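PDB 1WR2: hypothetical protein PH1789 from Pyrococcus horikoshii, which is of unknown function but belongs to the ATP-grasp family, whose fold pairs two alpha+beta subdomains. Local coordinates for residues 3-8 against 29-34; 10-13 against 19-22. All blocks are in the same frame, centred on the assembly; numbering follows the deposited sequence.

Both contacts pack helix 3-14 against what follows it in the chain. Interaction 1 uses its first turns, which meet Ala31 and Tyr32 in the turn that follows helix 22-30. Interaction 2 uses residues 10-13, which meet the short edge strand 19-20. Their centres lie about 12 Å apart, and Val8 CG1 touches Met20 CE at 3.9 Å, so the two join along one face of the helix. Interaction 2 is the more buried: a valine against a methionine. Interaction 1 is partly buried and built on alanines and a tyrosine edge, with charged side chains close by. Neither has a polar bond between its two segments.

Interaction 1 of 2, residues 3-8 against 29-34; sequences EEAVRV and LKAYGL
The ring of Tyr32 meets Ala5 with its edge. Ala5 CB lies near the ring plane, 3.9 Å from Tyr32 CE2, so the methyl touches the rim and does not cover a face. Tyr32 CG lies beside its backbone N (chi1 -84°), anti to the carbonyl carbon, and this carries the ring toward helix 3-14. The hydroxyl beyond reaches Asp203 in a hydrogen bond and the backbone N of Lys2 in a weak one.

The second flat group is the guanidinium of Arg7, within segment 3-8. Glu4 OE2 lies 3.4 Å above one of its faces, offset toward the rim. Glu4 OE1 is 3.3 Å from Arg7 NH1, but it too is well out of the plane. This salt bridge rests on charge alone, with no N-H aimed at the oxygen.

Ala31 supplies the other half of the contact. Its CB is 4.1 Å from Ala5 CB and equally close to Ala5 N. Glu4 adds its CB, 4.2 Å from Ala31 CB. Its chain then bends at chi2 (51°), and the carboxylate leads away from Ala31. The small alanines let the backbones come near: Ala5 CA and Ala31 CA are 5.9 Å apart.

Lys30 to Gly33 form a type I beta turn, closed by Gly33 N to Lys30 O. The turn leads out of helix 22-30 and places Ala31 and Tyr32 beside the first turns of helix 3-14. This is helix-to-turn packing, which joins the N-terminal helix of this ATP-grasp protein to the turn after helix 22-30. Tyr32 also packs on Lys199 and Leu200 of helix 187-203. Leu29 contacts strands 208-218 and 225-234, and Leu34 reaches Ile227 of the latter.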
loop_
_atom_site.group_PDB
_atom_site.type_symbol
_atom_site.label_atom_id
_atom_site.label_comp_id
_atom_site.label_asym_id
_atom_site.label_seq_id
_atom_site.Cartn_x
_atom_site.Cartn_y
_atom_site.Cartn_z
ATOM N N GLU A 3 -19.734 1.365 -1.515
ATOM C CA GLU A 3 -19.877 2.424 -2.504
ATOM C C GLU A 3 -18.659 3.325 -2.675
ATOM O O GLU A 3 -18.265 3.623 -3.801
ATOM C CB GLU A 3 -21.110 3.277 -2.186
ATOM C CG GLU A 3 -21.454 4.278 -3.281
ATOM C CD GLU A 3 -21.474 3.640 -4.666
ATOM O OE1 GLU A 3 -22.211 2.645 -4.856
ATOM O OE2 GLU A 3 -20.754 4.134 -5.562
ATOM N N GLU A 4 -18.063 3.761 -1.570
ATOM C CA GLU A 4 -16.894 4.636 -1.645
ATOM C C GLU A 4 -15.791 4.042 -2.519
ATOM O O GLU A 4 -15.139 4.757 -3.280
ATOM C CB GLU A 4 -16.357 4.916 -0.237
ATOM C CG GLU A 4 -15.097 5.787 -0.191
ATOM C CD GLU A 4 -15.216 7.072 -1.002
ATOM O OE1 GLU A 4 -16.297 7.705 -0.980
ATOM O OE2 GLU A 4 -14.221 7.461 -1.652
ATOM N N ALA A 5 -15.593 2.732 -2.414
ATOM C CA ALA A 5 -14.569 2.052 -3.200
ATOM C C ALA A 5 -14.929 2.082 -4.678
ATOM O O ALA A 5 -14.097 2.411 -5.519
ATOM C CB ALA A 5 -14.413 0.602 -2.724
ATOM N N VAL A 6 -16.175 1.735 -4.988
ATOM C CA VAL A 6 -16.648 1.722 -6.368
ATOM C C VAL A 6 -16.584 3.126 -6.960
ATOM O O VAL A 6 -16.393 3.300 -8.164
ATOM C CB VAL A 6 -18.112 1.209 -6.455
ATOM C CG1 VAL A 6 -18.611 1.289 -7.893
ATOM C CG2 VAL A 6 -18.195 -0.223 -5.952
ATOM N N ARG A 7 -16.736 4.123 -6.099
ATOM C CA ARG A 7 -16.710 5.518 -6.521
ATOM C C ARG A 7 -15.305 5.904 -6.977
ATOM O O ARG A 7 -15.112 6.392 -8.092
ATOM C CB ARG A 7 -17.138 6.417 -5.361
ATOM C CG ARG A 7 -17.694 7.772 -5.784
ATOM C CD ARG A 7 -17.278 8.848 -4.800
ATOM N NE ARG A 7 -15.889 9.241 -5.023
ATOM C CZ ARG A 7 -15.144 9.903 -4.143
ATOM N NH1 ARG A 7 -15.651 10.246 -2.968
ATOM N NH2 ARG A 7 -13.894 10.228 -4.445
ATOM N N VAL A 8 -14.326 5.677 -6.107
ATOM C CA VAL A 8 -12.943 5.999 -6.425
ATOM C C VAL A 8 -12.507 5.207 -7.654
ATOM O O VAL A 8 -11.835 5.740 -8.537
ATOM C CB VAL A 8 -12.012 5.674 -5.234
ATOM C CG1 VAL A 8 -10.603 6.164 -5.522
ATOM C CG2 VAL A 8 -12.548 6.325 -3.967
ATOM N N LEU A 29 -8.711 0.844 0.096
ATOM C CA LEU A 29 -8.364 0.067 1.272
ATOM C C LEU A 29 -9.099 0.556 2.517
ATOM O O LEU A 29 -9.677 -0.246 3.250
ATOM C CB LEU A 29 -6.849 0.091 1.495
ATOM C CG LEU A 29 -5.998 -0.433 0.322
ATOM C CD1 LEU A 29 -4.530 -0.463 0.730
ATOM C CD2 LEU A 29 -6.444 -1.827 -0.072
ATOM N N LYS A 30 -9.090 1.866 2.752
ATOM C CA LYS A 30 -9.774 2.421 3.914
ATOM C C LYS A 30 -11.275 2.128 3.898
ATOM O O LYS A 30 -11.877 1.890 4.946
ATOM C CB LYS A 30 -9.549 3.938 3.999
ATOM C CG LYS A 30 -8.140 4.329 4.421
ATOM C CD LYS A 30 -7.998 5.832 4.652
ATOM C CE LYS A 30 -8.179 6.620 3.370
ATOM N NZ LYS A 30 -7.943 8.070 3.604
ATOM N N ALA A 31 -11.870 2.144 2.710
ATOM C CA ALA A 31 -13.297 1.890 2.559
ATOM C C ALA A 31 -13.670 0.516 3.103
ATOM O O ALA A 31 -14.845 0.238 3.360
ATOM C CB ALA A 31 -13.693 1.996 1.089
ATOM N N TYR A 32 -12.662 -0.343 3.274
ATOM C CA TYR A 32 -12.882 -1.685 3.796
ATOM C C TYR A 32 -12.282 -1.858 5.190
ATOM O O TYR A 32 -12.089 -2.973 5.672
ATOM C CB TYR A 32 -12.327 -2.724 2.814
ATOM C CG TYR A 32 -13.303 -3.057 1.704
ATOM C CD1 TYR A 32 -14.163 -4.146 1.813
ATOM C CD2 TYR A 32 -13.406 -2.250 0.571
ATOM C CE1 TYR A 32 -15.107 -4.422 0.821
ATOM C CE2 TYR A 32 -14.347 -2.517 -0.423
ATOM C CZ TYR A 32 -15.193 -3.608 -0.287
ATOM O OH TYR A 32 -16.118 -3.885 -1.264
ATOM N N GLY A 33 -11.975 -0.736 5.829
ATOM C CA GLY A 33 -11.449 -0.771 7.180
ATOM C C GLY A 33 -10.027 -1.238 7.405
ATOM O O GLY A 33 -9.645 -1.477 8.547
ATOM N N LEU A 34 -9.247 -1.374 6.337
ATOM C CA LEU A 34 -7.852 -1.795 6.452
ATOM C C LEU A 34 -7.051 -0.704 7.160
ATOM O O LEU A 34 -7.380 0.472 7.057
ATOM C CB LEU A 34 -7.276 -2.069 5.058
ATOM C CG LEU A 34 -7.705 -3.421 4.484
ATOM C CD1 LEU A 34 -7.535 -3.455 2.976
ATOM C CD2 LEU A 34 -6.865 -4.508 5.162
#

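Interaction 2 of 2, residues 10-13 against 19-22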
loop_
_atom_site.group_PDB
_atom_site.type_symbol
_atom_site.label_atom_id
_atom_site.label_comp_id
_atom_site.label_asym_id
_atom_site.label_seq_id
_atom_site.Cartn_x
_atom_site.Cartn_y
_atom_site.Cartn_z
ATOM N N GLU A 10 -14.454 3.863 -10.157
ATOM C CA GLU A 10 -15.129 4.389 -11.343
ATOM C C GLU A 10 -14.452 5.668 -11.827
ATOM O O GLU A 10 -14.154 5.821 -13.015
ATOM C CB GLU A 10 -16.602 4.683 -11.038
ATOM C CG GLU A 10 -17.514 3.462 -10.996
ATOM C CD GLU A 10 -17.488 2.660 -12.292
ATOM O OE1 GLU A 10 -17.356 3.271 -13.376
ATOM O OE2 GLU A 10 -17.613 1.418 -12.230
ATOM N N GLU A 11 -14.213 6.581 -10.891
ATOM C CA GLU A 11 -13.580 7.861 -11.189
ATOM C C GLU A 11 -12.286 7.682 -11.979
ATOM O O GLU A 11 -12.043 8.384 -12.963
ATOM C CB GLU A 11 -13.305 8.609 -9.882
ATOM C CG GLU A 11 -12.788 10.032 -10.052
ATOM C CD GLU A 11 -12.773 10.810 -8.742
ATOM O OE1 GLU A 11 -12.343 11.985 -8.750
ATOM O OE2 GLU A 11 -13.193 10.248 -7.705
ATOM N N VAL A 12 -11.459 6.737 -11.543
ATOM C CA VAL A 12 -10.194 6.463 -12.204
ATOM C C VAL A 12 -10.421 5.922 -13.611
ATOM O O VAL A 12 -9.788 6.369 -14.571
ATOM C CB VAL A 12 -9.362 5.437 -11.397
ATOM C CG1 VAL A 12 -8.105 5.065 -12.156
ATOM C CG2 VAL A 12 -9.003 6.024 -10.037
ATOM N N LEU A 13 -11.324 4.955 -13.729
ATOM C CA LEU A 13 -11.630 4.357 -15.022
ATOM C C LEU A 13 -12.178 5.418 -15.972
ATOM O O LEU A 13 -11.884 5.398 -17.169
ATOM C CB LEU A 13 -12.641 3.219 -14.848
ATOM C CG LEU A 13 -12.131 1.996 -14.073
ATOM C CD1 LEU A 13 -13.301 1.101 -13.678
ATOM C CD2 LEU A 13 -11.125 1.230 -14.924
ATOM N N ALA A 19 -4.205 1.871 -13.820
ATOM C CA ALA A 19 -3.370 1.870 -12.624
ATOM C C ALA A 19 -3.738 2.991 -11.655
ATOM O O ALA A 19 -3.772 4.163 -12.021
ATOM C CB ALA A 19 -1.901 1.980 -13.012
ATOM N N MET A 20 -4.014 2.623 -10.410
ATOM C CA MET A 20 -4.360 3.605 -9.394
ATOM C C MET A 20 -3.100 4.078 -8.673
ATOM O O MET A 20 -2.201 3.280 -8.396
ATOM C CB MET A 20 -5.315 2.991 -8.366
ATOM C CG MET A 20 -6.580 2.412 -8.952
ATOM S SD MET A 20 -7.733 1.866 -7.669
ATOM C CE MET A 20 -8.445 3.428 -7.169
ATOM N N VAL A 21 -3.031 5.371 -8.362
ATOM C CA VAL A 21 -1.876 5.905 -7.642
ATOM C C VAL A 21 -2.063 5.582 -6.163
ATOM O O VAL A 21 -3.159 5.250 -5.732
ATOM C CB VAL A 21 -1.717 7.438 -7.855
ATOM C CG1 VAL A 21 -1.419 7.721 -9.329
ATOM C CG2 VAL A 21 -2.968 8.159 -7.420
ATOM N N GLU A 22 -0.992 5.671 -5.389
ATOM C CA GLU A 22 -1.041 5.321 -3.976
ATOM C C GLU A 22 -2.222 5.865 -3.178
ATOM O O GLU A 22 -2.868 5.111 -2.457
ATOM C CB GLU A 22 0.263 5.731 -3.284
ATOM C CG GLU A 22 0.388 5.230 -1.853
ATOM C CD GLU A 22 1.728 5.585 -1.226
ATOM O OE1 GLU A 22 2.654 5.990 -1.967
ATOM O OE2 GLU A 22 1.854 5.448 0.005
#
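Val12 and Met20 are the nearest backbone positions, with their CA atoms 7.1 Å apart, so side chains bridge the gap between residues 10-13 of helix 3-14 and the short strand 19-20. Val12 points toward the strand. Its CG2 branch touches the end of Met20, with Val12 CG2 3.9 Å from Met20 CE. The two side chains cross at about a right angle. Met20 is extended through chi2 (-174°) and bends at chi3 (79°). That last bend swings the methyl toward the helix, although the side chain does not start in that direction. The other valine branch, CG1, stands anti to the backbone N (chi1 175°). It makes a looser approach to the backbone of the strand, with Val12 CG1 4.4 Å from Ala19 O.

Strand 19-20 is an outer strand, within this chain, of the larger of the two antiparallel sheets of this ATP-grasp protein. It runs antiparallel to strand 225-234, and Met20 shares backbone hydrogen bonds with Ile232. The contact packs helix 3-14 against the margin of that sheet. Met20 also packs on Ile232, Leu234 and Val28, which helps bury it, and Val12 further touches Glu24 and Arg17. Past the strand, Val21 takes the N-cap position of helix 22-30.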